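Local coordinates for agglutinin (Rhizoctonia solani, PDB 4G9M), which probably binds carbohydrate as a fungal lectin with a ricin-type beta-trefoil fold, and assembles as a domain-swapped dimer, at residues 18-23 with 43-48. Sequence-based numbering, arbitrary orientation.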
loop_
_atom_site.group_PDB
_atom_site.type_symbol
_atom_site.label_atom_id
_atom_site.label_comp_id
_atom_site.label_asym_id
_atom_site.label_seq_id
_atom_site.Cartn_x
_atom_site.Cartn_y
_atom_site.Cartn_z
ATOM N N GLY B 18 -20.316 -0.138 -0.580
ATOM C CA GLY B 18 -20.507 0.977 -1.495
ATOM C C GLY B 18 -20.800 2.285 -0.771
ATOM O O GLY B 18 -20.988 3.331 -1.402
ATOM N N THR B 19 -20.850 2.229 0.559
ATOM C CA THR B 19 -20.996 3.434 1.366
ATOM C C THR B 19 -19.620 4.027 1.640
ATOM O O THR B 19 -18.592 3.362 1.425
ATOM C CB THR B 19 -21.797 3.185 2.670
ATOM O OG1 THR B 19 -21.106 2.250 3.508
ATOM C CG2 THR B 19 -23.164 2.624 2.336
ATOM N N VAL B 20 -19.589 5.284 2.055
ATOM C CA VAL B 20 -18.315 5.998 2.149
ATOM C C VAL B 20 -17.955 6.421 3.576
ATOM O O VAL B 20 -18.825 6.546 4.443
ATOM C CB VAL B 20 -18.273 7.229 1.204
ATOM C CG1 VAL B 20 -18.612 6.804 -0.224
ATOM C CG2 VAL B 20 -19.219 8.330 1.692
ATOM N N LEU B 21 -16.666 6.659 3.795
ATOM C CA LEU B 21 -16.161 7.119 5.092
ATOM C C LEU B 21 -16.672 8.542 5.375
ATOM O O LEU B 21 -16.517 9.460 4.550
ATOM C CB LEU B 21 -14.629 7.081 5.087
ATOM C CG LEU B 21 -13.957 7.109 6.456
ATOM C CD1 LEU B 21 -14.201 5.801 7.215
ATOM C CD2 LEU B 21 -12.456 7.372 6.239
ATOM N N ASP B 22 -17.293 8.698 6.542
ATOM C CA ASP B 22 -18.116 9.864 6.863
ATOM C C ASP B 22 -17.838 10.304 8.295
ATOM O O ASP B 22 -17.909 9.502 9.213
ATOM C CB ASP B 22 -19.595 9.466 6.696
ATOM C CG ASP B 22 -20.576 10.600 6.994
ATOM O OD1 ASP B 22 -20.706 11.002 8.169
ATOM O OD2 ASP B 22 -21.272 11.052 6.057
ATOM N N LEU B 23 -17.501 11.574 8.488
ATOM C CA LEU B 23 -17.355 12.116 9.827
ATOM C C LEU B 23 -18.689 12.687 10.288
ATOM O O LEU B 23 -19.252 13.553 9.631
ATOM C CB LEU B 23 -16.264 13.197 9.856
ATOM C CG LEU B 23 -16.013 13.861 11.211
ATOM C CD1 LEU B 23 -15.494 12.864 12.237
ATOM C CD2 LEU B 23 -15.023 14.993 11.050
ATOM N N ASP B 43 -18.559 17.839 2.302
ATOM C CA ASP B 43 -17.155 17.947 2.701
ATOM C C ASP B 43 -16.813 17.014 3.863
ATOM O O ASP B 43 -15.648 16.656 4.047
ATOM C CB ASP B 43 -16.789 19.384 3.088
ATOM C CG ASP B 43 -16.508 20.281 1.876
ATOM O OD1 ASP B 43 -16.381 19.769 0.739
ATOM O OD2 ASP B 43 -16.387 21.511 2.070
ATOM N N ASN B 44 -17.819 16.611 4.637
ATOM C CA ASN B 44 -17.581 15.691 5.752
ATOM C C ASN B 44 -17.289 14.271 5.269
ATOM O O ASN B 44 -16.967 13.394 6.067
ATOM C CB ASN B 44 -18.758 15.674 6.737
ATOM C CG ASN B 44 -19.941 14.891 6.217
ATOM O OD1 ASN B 44 -20.466 15.180 5.145
ATOM N ND2 ASN B 44 -20.358 13.878 6.969
ATOM N N GLN B 45 -17.397 14.063 3.954
ATOM C CA GLN B 45 -17.128 12.775 3.338
ATOM C C GLN B 45 -15.897 12.854 2.437
ATOM O O GLN B 45 -15.651 11.952 1.638
ATOM C CB GLN B 45 -18.336 12.300 2.536
ATOM C CG GLN B 45 -19.517 11.864 3.400
ATOM C CD GLN B 45 -20.692 11.380 2.567
ATOM O OE1 GLN B 45 -20.725 11.570 1.346
ATOM N NE2 GLN B 45 -21.668 10.760 3.222
ATOM N N LYS B 46 -15.116 13.919 2.600
ATOM C CA LYS B 46 -13.883 14.091 1.839
ATOM C C LYS B 46 -12.701 14.079 2.785
ATOM O O LYS B 46 -12.764 14.679 3.863
ATOM C CB LYS B 46 -13.880 15.426 1.105
ATOM C CG LYS B 46 -14.467 15.395 -0.280
ATOM C CD LYS B 46 -15.958 15.345 -0.257
ATOM C CE LYS B 46 -16.516 16.247 -1.348
ATOM N NZ LYS B 46 -17.625 15.595 -2.092
ATOM N N TRP B 47 -11.607 13.451 2.355
ATOM C CA TRP B 47 -10.459 13.223 3.228
ATOM C C TRP B 47 -9.129 13.550 2.549
ATOM O O TRP B 47 -8.862 13.111 1.418
ATOM C CB TRP B 47 -10.441 11.764 3.686
ATOM C CG TRP B 47 -11.708 11.350 4.349
ATOM C CD1 TRP B 47 -12.828 10.840 3.747
ATOM C CD2 TRP B 47 -11.995 11.425 5.739
ATOM N NE1 TRP B 47 -13.792 10.585 4.687
ATOM C CE2 TRP B 47 -13.306 10.932 5.922
ATOM C CE3 TRP B 47 -11.269 11.853 6.858
ATOM C CZ2 TRP B 47 -13.901 10.861 7.172
ATOM C CZ3 TRP B 47 -11.870 11.781 8.101
ATOM C CH2 TRP B 47 -13.168 11.278 8.247
ATOM N N ARG B 48 -8.294 14.321 3.240
ATOM C CA ARG B 48 -6.992 14.689 2.699
ATOM C C ARG B 48 -5.930 13.658 3.060
ATOM O O ARG B 48 -5.683 13.378 4.237
ATOM C CB ARG B 48 -6.577 16.076 3.186
ATOM C CG ARG B 48 -7.597 17.157 2.876
ATOM C CD ARG B 48 -6.936 18.507 2.790
ATOM N NE ARG B 48 -7.871 19.505 2.281
ATOM C CZ ARG B 48 -8.638 20.243 3.066
ATOM N NH1 ARG B 48 -8.569 20.086 4.383
ATOM N NH2 ARG B 48 -9.465 21.131 2.542
HETATM O O HOH W 1 -15.352 9.299 2.005
#
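Leu23 and Asn44 are joined twice. The Leu23 backbone N donates to Asn44 O at 3.1 Å. In return, Asn44 ND2 donates a hydrogen bond to Leu23 O at 2.9 Å. Asn44 CG sits between its own backbone N and carbonyl carbon (chi1 76°), which brings ND2 to Leu23 O.

Two more polar links follow. Gln45 NE2 donates to the anti lone pair of Asp22 OD2 at 2.9 Å. The carboxylate and the Gln45 amide stand steeply to one another, 76° apart. Gln45 NE2 also reaches Lys38 O, and Asp22 OD1 takes a bond from Gln35 NE2. Trp47 NE1 donates a hydrogen bond to Leu21 O at 3.0 Å. The oxygen lies in the indole plane, but the N-H arrives from above the carbonyl plane. A water donates to both Leu21 O and Gln45 O.

Leu21 CD2 lies over one indole face, 3.9 Å from the centroid of the five-membered ring, a CH-pi contact. Leu23 CB packs on Trp47 CH2 at 4.0 Å. Val20 CG2 lies against the Gln45 amide carbon CD at 3.5 Å.

The 43-48 segment carries the Gln-x-Trp motif of ricin-type beta-trefoil lectins. Its glutamine and tryptophan tie this segment, where strand 47-51 begins, to strand 20-23. Leu21 O, Leu23 O, the Asp22 carboxylate and the Gln45 amide are thereby satisfied within the trefoil interior.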